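PDB 6M9M: AlkD2 from Streptococcus mutans, which is of uncertain function but binds inosine-5'-monophosphate and belongs to the HEAT-like repeat family of DNA glycosylases, the DNA alkylation repair proteins. Local coordinates for residues F44-Y47 / Q53-M56; K11-I16 / K21-R26; F60-L65 / I73-E78. All coordinates share one frame; numbering follows the deposited sequence.

From the N terminus, contact 2 comes first: residues 11-16 span the end of helix 2-13 and the turn after it and, after a four-residue loop, meet residues 21-26 at the start of helix 21-32. Contact 1 follows, closing the short loop between helix 36-47 and helix 52-65. Contact 3 then closes the short link between helix 52-65 and helix 69-79. The three run in series, none nested or crossed, but they touch in space. Gln53 of contact 1 reaches back to Ile16 of contact 2, Phe44 and Tyr47 pack on Phe62 and Phe74 of contact 3, and Glu24 meets Phe60 and Tyr64. Helix 52-65 serves both contacts 1 and 3, within the N-terminal part of an all-helical fold.

Contact 1 of 3, residues F44-Y47 / Q53-M56; sequences FLAY and QVRM
Tyr47 swings CG anti to its own nitrogen (chi1 -172°) and Arg55 sets CG anti to its carbonyl carbon (chi1 -59°), which brings the aliphatic stem of Arg55 slantwise over the phenol ring. The two belong to a helix-loop-helix hairpin of the HEAT-like repeat fold: the C-terminal end of helix 36-47 meets the first turn of helix 52-65 across a short loop. The backbones come close here, with Tyr47 CA 4.5 Å from Arg55 CA. Against the ring, Arg55 CB lies 3.9 Å from Tyr47 CD1. Further out along the stem, Arg55 CD sits over one face in a CH-pi contact, 4.2 Å from the centroid of the Tyr47 ring but displaced toward the rim. Arg55 CD also lies 3.1 Å from Tyr47 O. The arginine bends at chi3, and its guanidinium plane stands almost perpendicular to the ring, 85° away, so the charged group does not stack on the phenol; Tyr47 CE1 lies instead near the guanidinium plane, at its edge. What holds that head lies beyond the two segments: NE forms a salt bridge with Asp82, to which Tyr47 OH also makes a weak hydrogen bond, and NH1 bonds to the carbonyl oxygen of Ser49 in the hairpin loop. With these partners on separate nitrogens, the rotation of the guanidinium is probably well fixed. One residue earlier on each helix, the packing is purely apolar between side chains, Ala46 CB meeting Val54 CG1 at 3.9 Å. Val54 also packs against Leu9 and Glu10 of helix 2-13, joining the hairpin to the N-terminal helix. The same valine methyl, CG1, approaches the backbone of helix 36-47 as well, lying 3.6 Å from Ala46 O.

Contact 2 of 3, residues K11-I16 / K21-R26; sequences KDFSLI and KEEEQR
The end of helix 2-13 rolls into a type I beta turn from Phe13 to Ile16, with Ile16 N bonded to Phe13 O, and faces the first turns of helix 21-32, Phe13 CA lying 7.6 Å from Glu23 CA. This is a pair of successive helices in the HEAT-like repeat fold, and the loop joining them carries His18 and Gly19, which bind inosine monophosphate. Phe13 is the buried centre. Its side chain and that of Glu23 run antiparallel past one another, and the glutamate's CG sits over one ring face in a CH-pi contact, 4.0 Å from the Phe13 ring centroid. A bend at chi2 turns the Glu23 carboxylate away from the line of its first carbons; the methylene meets the ring, while OE2 approaches Ile16 CD1. At the ring's edge, in its plane, Arg26 CB lies 3.8 Å from Phe13 CZ. Ile16 points its CD1 at the Glu22 carboxylate, 3.4 Å from Glu22 OE1, while the carbonyl oxygen of Ile16 accepts a hydrogen bond from Gln53 NE2 of helix 52-65. Asp12 and Arg26 form a salt bridge, their side chains set roughly perpendicular. Both terminal nitrogens of the guanidinium converge end-on upon one oxygen, and the carboxylate plane is turned 38° from the guanidinium plane. Arg26 NH1 donates to Asp12 OD2 from the anti side, somewhat out of the carboxylate plane, at 3.0 Å (156° at the hydrogen), whereas Arg26 NH2 meets Asp12 OD2 at 3.2 Å, nearly end-on to that oxygen's C-O bond and in a more bent hydrogen bond (142°).

Contact 3 of 3, residues F60-L65 / I73-E78; sequences FLFGYL and IFMRDE
Two consecutive helices, 52-65 and 69-79, pack here through Phe62, Phe74 and Met75. The axes of the two short segments come within 10.5 Å and run at 134°, nearer antiparallel than parallel. Phe62 and Phe74 form an offset edge-to-face pair: the edge of Phe74 is directed at the face of Phe62, with ring centroids 5.3 Å apart and planes at 63°. The touching atoms are on the rims, Phe62 CZ lying 3.7 Å from Phe74 CE2. With chi1 at -169°, trans to the backbone nitrogen, the Phe74 ring reaches that place, and Glu78 CB, one turn on, lies over the centre of one of its faces. In this all-helical HEAT-like repeat fold the pair is also packed against the preceding helix, since Phe44 of helix 36-47 meets both rings. Beside the aromatics, Met75 CG approaches Phe62 CB to 3.7 Å. The methionine bends at chi3 and passes its sulfur along the backbone of helix 52-65, Met75 SD lying 3.8 Å from Phe62 O and 4.1 Å from Gly63 N.

Contact 1 of 3, residues F44-Y47 / Q53-M56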
loop_
_atom_site.group_PDB
_atom_site.type_symbol
_atom_site.label_atom_id
_atom_site.label_comp_id
_atom_site.label_asym_id
_atom_site.label_seq_id
_atom_site.Cartn_x
_atom_site.Cartn_y
_atom_site.Cartn_z
ATOM N N PHE A 44 -12.883 -13.701 -0.917
ATOM C CA PHE A 44 -13.774 -13.210 0.130
ATOM C C PHE A 44 -13.910 -14.219 1.261
ATOM O O PHE A 44 -13.954 -13.839 2.438
ATOM C CB PHE A 44 -15.140 -12.839 -0.438
ATOM C CG PHE A 44 -15.142 -11.566 -1.242
ATOM C CD1 PHE A 44 -14.755 -10.373 -0.679
ATOM C CD2 PHE A 44 -15.548 -11.564 -2.562
ATOM C CE1 PHE A 44 -14.761 -9.207 -1.409
ATOM C CE2 PHE A 44 -15.567 -10.393 -3.296
ATOM C CZ PHE A 44 -15.180 -9.211 -2.705
ATOM N N LEU A 45 -13.982 -15.510 0.932
ATOM C CA LEU A 45 -14.096 -16.510 1.989
ATOM C C LEU A 45 -12.823 -16.567 2.821
ATOM O O LEU A 45 -12.880 -16.619 4.055
ATOM C CB LEU A 45 -14.424 -17.882 1.405
ATOM C CG LEU A 45 -14.774 -18.943 2.453
ATOM C CD1 LEU A 45 -16.039 -18.593 3.230
ATOM C CD2 LEU A 45 -14.903 -20.301 1.759
ATOM N N ALA A 46 -11.663 -16.527 2.169
ATOM C CA ALA A 46 -10.407 -16.563 2.906
ATOM C C ALA A 46 -10.238 -15.325 3.785
ATOM O O ALA A 46 -9.671 -15.411 4.880
ATOM C CB ALA A 46 -9.235 -16.710 1.939
ATOM N N TYR A 47 -10.709 -14.162 3.323
ATOM C CA TYR A 47 -10.552 -12.934 4.094
ATOM C C TYR A 47 -11.363 -12.971 5.386
ATOM O O TYR A 47 -11.044 -12.238 6.325
ATOM C CB TYR A 47 -10.850 -11.678 3.234
ATOM C CG TYR A 47 -10.481 -10.431 4.020
ATOM C CD1 TYR A 47 -9.146 -10.137 4.279
ATOM C CD2 TYR A 47 -11.451 -9.616 4.581
ATOM C CE1 TYR A 47 -8.791 -9.068 5.069
ATOM C CE2 TYR A 47 -11.092 -8.525 5.357
ATOM C CZ TYR A 47 -9.765 -8.275 5.621
ATOM O OH TYR A 47 -9.419 -7.207 6.416
ATOM N N GLN A 53 -2.731 -14.941 8.695
ATOM C CA GLN A 53 -1.923 -15.313 7.544
ATOM C C GLN A 53 -2.782 -15.704 6.346
ATOM O O GLN A 53 -2.385 -15.471 5.200
ATOM C CB GLN A 53 -0.967 -16.449 7.918
ATOM C CG GLN A 53 0.042 -16.121 9.023
ATOM C CD GLN A 53 -0.434 -16.506 10.412
ATOM O OE1 GLN A 53 -1.634 -16.552 10.675
ATOM N NE2 GLN A 53 0.513 -16.765 11.317
ATOM N N VAL A 54 -3.958 -16.294 6.583
ATOM C CA VAL A 54 -4.887 -16.587 5.494
ATOM C C VAL A 54 -5.521 -15.302 4.969
ATOM O O VAL A 54 -5.742 -15.157 3.763
ATOM C CB VAL A 54 -5.919 -17.637 5.944
ATOM C CG1 VAL A 54 -6.976 -17.869 4.878
ATOM C CG2 VAL A 54 -5.220 -18.949 6.258
ATOM N N ARG A 55 -5.769 -14.326 5.852
ATOM C CA ARG A 55 -6.209 -13.025 5.365
ATOM C C ARG A 55 -5.131 -12.349 4.523
ATOM O O ARG A 55 -5.451 -11.677 3.541
ATOM C CB ARG A 55 -6.652 -12.128 6.519
ATOM C CG ARG A 55 -7.788 -12.709 7.341
ATOM C CD ARG A 55 -8.584 -11.648 8.047
ATOM N NE ARG A 55 -7.802 -10.796 8.943
ATOM C CZ ARG A 55 -7.460 -11.132 10.182
ATOM N NH1 ARG A 55 -7.788 -12.323 10.674
ATOM N NH2 ARG A 55 -6.781 -10.281 10.933
ATOM N N MET A 56 -3.852 -12.523 4.878
ATOM C CA MET A 56 -2.771 -12.020 4.030
ATOM C C MET A 56 -2.855 -12.611 2.629
ATOM O O MET A 56 -2.798 -11.885 1.633
ATOM C CB MET A 56 -1.416 -12.334 4.661
ATOM C CG MET A 56 -1.073 -11.536 5.913
ATOM S SD MET A 56 0.387 -12.131 6.793
ATOM C CE MET A 56 1.610 -12.087 5.498
#

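Contact 2 of 3, residues K11-I16 / K21-R26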
loop_
_atom_site.group_PDB
_atom_site.type_symbol
_atom_site.label_atom_id
_atom_site.label_comp_id
_atom_site.label_asym_id
_atom_site.label_seq_id
_atom_site.Cartn_x
_atom_site.Cartn_y
_atom_site.Cartn_z
ATOM N N LYS A 11 -4.204 -24.457 8.118
ATOM C CA LYS A 11 -3.207 -25.384 8.643
ATOM C C LYS A 11 -1.818 -25.042 8.124
ATOM O O LYS A 11 -0.839 -25.059 8.881
ATOM C CB LYS A 11 -3.583 -26.809 8.257
ATOM C CG LYS A 11 -2.743 -27.862 8.946
ATOM C CD LYS A 11 -3.220 -29.265 8.598
ATOM C CE LYS A 11 -2.497 -29.830 7.384
ATOM N NZ LYS A 11 -1.114 -30.275 7.718
ATOM N N ASP A 12 -1.713 -24.723 6.834
ATOM C CA ASP A 12 -0.408 -24.466 6.235
ATOM C C ASP A 12 0.237 -23.188 6.787
ATOM O O ASP A 12 1.464 -23.125 6.932
ATOM C CB ASP A 12 -0.556 -24.348 4.715
ATOM C CG ASP A 12 -0.951 -25.657 4.037
ATOM O OD1 ASP A 12 -0.869 -26.741 4.663
ATOM O OD2 ASP A 12 -1.327 -25.595 2.838
ATOM N N PHE A 13 -0.558 -22.148 7.082
ATOM C CA PHE A 13 -0.001 -20.827 7.327
ATOM C C PHE A 13 -0.044 -20.345 8.777
ATOM O O PHE A 13 0.614 -19.344 9.093
ATOM C CB PHE A 13 -0.756 -19.763 6.509
ATOM C CG PHE A 13 -0.617 -19.882 5.006
ATOM C CD1 PHE A 13 0.445 -20.543 4.421
ATOM C CD2 PHE A 13 -1.559 -19.289 4.180
ATOM C CE1 PHE A 13 0.553 -20.623 3.039
ATOM C CE2 PHE A 13 -1.455 -19.368 2.797
ATOM C CZ PHE A 13 -0.395 -20.037 2.230
ATOM N N SER A 14 -0.817 -20.975 9.656
ATOM C CA SER A 14 -1.105 -20.331 10.937
ATOM C C SER A 14 0.097 -20.251 11.874
ATOM O O SER A 14 0.049 -19.490 12.853
ATOM C CB SER A 14 -2.262 -21.025 11.652
ATOM O OG SER A 14 -1.868 -22.286 12.141
ATOM N N LEU A 15 1.157 -21.015 11.626
ATOM C CA LEU A 15 2.334 -21.002 12.489
ATOM C C LEU A 15 3.468 -20.132 11.951
ATOM O O LEU A 15 4.500 -20.000 12.619
ATOM C CB LEU A 15 2.839 -22.431 12.733
ATOM C CG LEU A 15 1.866 -23.402 13.406
ATOM C CD1 LEU A 15 2.492 -24.792 13.556
ATOM C CD2 LEU A 15 1.414 -22.888 14.769
ATOM N N ILE A 16 3.302 -19.530 10.772
ATOM C CA ILE A 16 4.331 -18.656 10.216
ATOM C C ILE A 16 4.351 -17.367 11.026
ATOM O O ILE A 16 3.333 -16.676 11.141
ATOM C CB ILE A 16 4.057 -18.366 8.735
ATOM C CG1 ILE A 16 4.035 -19.660 7.918
ATOM C CG2 ILE A 16 5.105 -17.429 8.191
ATOM C CD1 ILE A 16 3.486 -19.493 6.541
ATOM N N LYS A 21 6.290 -14.124 1.902
ATOM C CA LYS A 21 6.462 -14.707 0.574
ATOM C C LYS A 21 5.693 -16.011 0.392
ATOM O O LYS A 21 5.257 -16.303 -0.725
ATOM C CB LYS A 21 7.947 -14.875 0.265
ATOM C CG LYS A 21 8.615 -13.552 -0.071
ATOM C CD LYS A 21 10.127 -13.645 -0.052
ATOM C CE LYS A 21 10.752 -12.276 -0.290
ATOM N NZ LYS A 21 10.294 -11.255 0.707
ATOM N N GLU A 22 5.494 -16.801 1.450
ATOM C CA GLU A 22 4.757 -18.050 1.274
ATOM C C GLU A 22 3.302 -17.779 0.909
ATOM O O GLU A 22 2.749 -18.407 -0.005
ATOM C CB GLU A 22 4.830 -18.904 2.537
ATOM C CG GLU A 22 6.223 -19.318 2.934
ATOM C CD GLU A 22 6.221 -20.301 4.084
ATOM O OE1 GLU A 22 5.303 -21.149 4.133
ATOM O OE2 GLU A 22 7.124 -20.216 4.937
ATOM N N GLU A 23 2.667 -16.833 1.596
ATOM C CA GLU A 23 1.289 -16.487 1.282
ATOM C C GLU A 23 1.185 -15.876 -0.109
ATOM O O GLU A 23 0.265 -16.201 -0.870
ATOM C CB GLU A 23 0.740 -15.532 2.340
ATOM C CG GLU A 23 0.633 -16.139 3.738
ATOM C CD GLU A 23 1.809 -15.815 4.658
ATOM O OE1 GLU A 23 2.899 -15.501 4.150
ATOM O OE2 GLU A 23 1.632 -15.883 5.896
ATOM N N GLU A 24 2.122 -14.996 -0.455
ATOM C CA GLU A 24 2.133 -14.371 -1.768
ATOM C C GLU A 24 2.245 -15.406 -2.874
ATOM O O GLU A 24 1.503 -15.358 -3.858
ATOM C CB GLU A 24 3.307 -13.392 -1.837
ATOM C CG GLU A 24 3.347 -12.598 -3.123
ATOM C CD GLU A 24 4.563 -11.708 -3.224
ATOM O OE1 GLU A 24 5.608 -12.053 -2.618
ATOM O OE2 GLU A 24 4.478 -10.677 -3.925
ATOM N N GLN A 25 3.189 -16.342 -2.750
ATOM C CA GLN A 25 3.379 -17.312 -3.822
ATOM C C GLN A 25 2.166 -18.223 -3.975
ATOM O O GLN A 25 1.776 -18.553 -5.099
ATOM C CB GLN A 25 4.655 -18.120 -3.598
ATOM C CG GLN A 25 4.966 -19.075 -4.744
ATOM C CD GLN A 25 5.013 -18.380 -6.103
ATOM O OE1 GLN A 25 5.838 -17.493 -6.333
ATOM N NE2 GLN A 25 4.114 -18.774 -7.003
ATOM N N ARG A 26 1.541 -18.626 -2.867
ATOM C CA ARG A 26 0.336 -19.444 -2.978
ATOM C C ARG A 26 -0.783 -18.670 -3.668
ATOM O O ARG A 26 -1.475 -19.209 -4.538
ATOM C CB ARG A 26 -0.104 -19.902 -1.590
ATOM C CG ARG A 26 -1.118 -21.032 -1.601
ATOM C CD ARG A 26 -0.478 -22.401 -1.913
ATOM N NE ARG A 26 -1.408 -23.464 -1.560
ATOM C CZ ARG A 26 -1.469 -24.056 -0.372
ATOM N NH1 ARG A 26 -0.622 -23.725 0.593
ATOM N NH2 ARG A 26 -2.371 -25.004 -0.162
#

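Contact 3 of 3, residues F60-L65 / I73-E78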
loop_
_atom_site.group_PDB
_atom_site.type_symbol
_atom_site.label_atom_id
_atom_site.label_comp_id
_atom_site.label_asym_id
_atom_site.label_seq_id
_atom_site.Cartn_x
_atom_site.Cartn_y
_atom_site.Cartn_z
ATOM N N PHE A 60 -3.483 -10.595 -0.980
ATOM C CA PHE A 60 -2.719 -10.754 -2.216
ATOM C C PHE A 60 -3.652 -11.090 -3.383
ATOM O O PHE A 60 -3.503 -10.552 -4.486
ATOM C CB PHE A 60 -1.608 -11.810 -2.081
ATOM C CG PHE A 60 -0.381 -11.335 -1.333
ATOM C CD1 PHE A 60 0.390 -10.298 -1.834
ATOM C CD2 PHE A 60 0.022 -11.947 -0.157
ATOM C CE1 PHE A 60 1.526 -9.864 -1.154
ATOM C CE2 PHE A 60 1.159 -11.520 0.516
ATOM C CZ PHE A 60 1.913 -10.481 0.014
ATOM N N LEU A 61 -4.606 -12.007 -3.172
ATOM C CA LEU A 61 -5.580 -12.306 -4.222
ATOM C C LEU A 61 -6.360 -11.065 -4.645
ATOM O O LEU A 61 -6.548 -10.817 -5.839
ATOM C CB LEU A 61 -6.543 -13.405 -3.788
ATOM C CG LEU A 61 -6.040 -14.844 -3.714
ATOM C CD1 LEU A 61 -7.208 -15.733 -3.268
ATOM C CD2 LEU A 61 -5.492 -15.299 -5.047
ATOM N N PHE A 62 -6.830 -10.270 -3.678
ATOM C CA PHE A 62 -7.540 -9.049 -4.023
ATOM C C PHE A 62 -6.678 -8.172 -4.935
ATOM O O PHE A 62 -7.163 -7.620 -5.922
ATOM C CB PHE A 62 -7.928 -8.241 -2.776
ATOM C CG PHE A 62 -9.007 -8.861 -1.904
ATOM C CD1 PHE A 62 -10.073 -9.599 -2.431
ATOM C CD2 PHE A 62 -8.976 -8.654 -0.530
ATOM C CE1 PHE A 62 -11.069 -10.119 -1.581
ATOM C CE2 PHE A 62 -9.942 -9.179 0.300
ATOM C CZ PHE A 62 -10.986 -9.916 -0.217
ATOM N N GLY A 63 -5.388 -8.018 -4.601
ATOM C CA GLY A 63 -4.499 -7.266 -5.466
ATOM C C GLY A 63 -4.483 -7.773 -6.893
ATOM O O GLY A 63 -4.565 -6.999 -7.855
ATOM N N TYR A 64 -4.366 -9.096 -7.062
ATOM C CA TYR A 64 -4.353 -9.655 -8.411
ATOM C C TYR A 64 -5.688 -9.462 -9.132
ATOM O O TYR A 64 -5.719 -9.392 -10.365
ATOM C CB TYR A 64 -3.983 -11.143 -8.375
ATOM C CG TYR A 64 -2.667 -11.433 -7.691
ATOM C CD1 TYR A 64 -1.554 -10.638 -7.892
ATOM C CD2 TYR A 64 -2.560 -12.480 -6.791
ATOM C CE1 TYR A 64 -0.366 -10.883 -7.206
ATOM C CE2 TYR A 64 -1.389 -12.751 -6.132
ATOM C CZ TYR A 64 -0.294 -11.961 -6.328
ATOM O OH TYR A 64 0.852 -12.253 -5.628
ATOM N N LEU A 65 -6.786 -9.397 -8.382
ATOM C CA LEU A 65 -8.145 -9.303 -8.898
ATOM C C LEU A 65 -8.653 -7.871 -9.013
ATOM O O LEU A 65 -9.810 -7.662 -9.416
ATOM C CB LEU A 65 -9.081 -10.041 -7.944
ATOM C CG LEU A 65 -8.954 -11.554 -7.846
ATOM C CD1 LEU A 65 -9.665 -11.991 -6.570
ATOM C CD2 LEU A 65 -9.525 -12.243 -9.079
ATOM N N ILE A 73 -12.728 -1.524 -4.229
ATOM C CA ILE A 73 -13.466 -0.829 -3.173
ATOM C C ILE A 73 -13.385 -1.603 -1.862
ATOM O O ILE A 73 -13.236 -1.013 -0.788
ATOM C CB ILE A 73 -14.929 -0.592 -3.601
ATOM C CG1 ILE A 73 -15.018 0.480 -4.692
ATOM C CG2 ILE A 73 -15.806 -0.241 -2.403
ATOM C CD1 ILE A 73 -16.378 0.553 -5.383
ATOM N N PHE A 74 -13.506 -2.930 -1.914
ATOM C CA PHE A 74 -13.393 -3.719 -0.687
ATOM C C PHE A 74 -12.011 -3.562 -0.050
ATOM O O PHE A 74 -11.892 -3.440 1.177
ATOM C CB PHE A 74 -13.716 -5.173 -0.987
ATOM C CG PHE A 74 -13.885 -6.039 0.227
ATOM C CD1 PHE A 74 -15.114 -6.153 0.843
ATOM C CD2 PHE A 74 -12.821 -6.750 0.741
ATOM C CE1 PHE A 74 -15.285 -6.964 1.957
ATOM C CE2 PHE A 74 -12.991 -7.569 1.859
ATOM C CZ PHE A 74 -14.225 -7.674 2.459
ATOM N N MET A 75 -10.955 -3.524 -0.870
ATOM C CA MET A 75 -9.622 -3.232 -0.354
ATOM C C MET A 75 -9.582 -1.863 0.319
ATOM O O MET A 75 -9.078 -1.711 1.442
ATOM C CB MET A 75 -8.609 -3.268 -1.500
ATOM C CG MET A 75 -8.308 -4.631 -2.093
ATOM S SD MET A 75 -7.435 -4.567 -3.671
ATOM C CE MET A 75 -6.035 -3.531 -3.279
ATOM N N ARG A 76 -10.097 -0.850 -0.376
ATOM C CA ARG A 76 -10.029 0.533 0.091
ATOM C C ARG A 76 -10.762 0.719 1.406
ATOM O O ARG A 76 -10.268 1.397 2.310
ATOM C CB ARG A 76 -10.647 1.444 -0.974
ATOM C CG ARG A 76 -10.500 2.940 -0.720
ATOM C CD ARG A 76 -11.310 3.767 -1.713
ATOM N NE ARG A 76 -12.727 3.572 -1.469
ATOM C CZ ARG A 76 -13.704 3.761 -2.345
ATOM N NH1 ARG A 76 -13.437 4.167 -3.572
ATOM N NH2 ARG A 76 -14.949 3.526 -1.977
ATOM N N ASP A 77 -11.950 0.128 1.527
ATOM C CA ASP A 77 -12.851 0.469 2.611
ATOM C C ASP A 77 -12.994 -0.602 3.681
ATOM O O ASP A 77 -13.400 -0.274 4.792
ATOM C CB ASP A 77 -14.251 0.763 2.055
ATOM C CG ASP A 77 -14.319 2.045 1.260
ATOM O OD1 ASP A 77 -13.356 2.846 1.298
ATOM O OD2 ASP A 77 -15.344 2.230 0.581
ATOM N N GLU A 78 -12.739 -1.870 3.367
ATOM C CA GLU A 78 -12.924 -2.955 4.318
ATOM C C GLU A 78 -11.617 -3.581 4.780
ATOM O O GLU A 78 -11.416 -3.719 5.980
ATOM C CB GLU A 78 -13.877 -4.029 3.786
ATOM C CG GLU A 78 -15.181 -3.489 3.241
ATOM C CD GLU A 78 -16.019 -2.718 4.249
ATOM O OE1 GLU A 78 -15.792 -2.839 5.472
ATOM O OE2 GLU A 78 -16.932 -2.003 3.800
#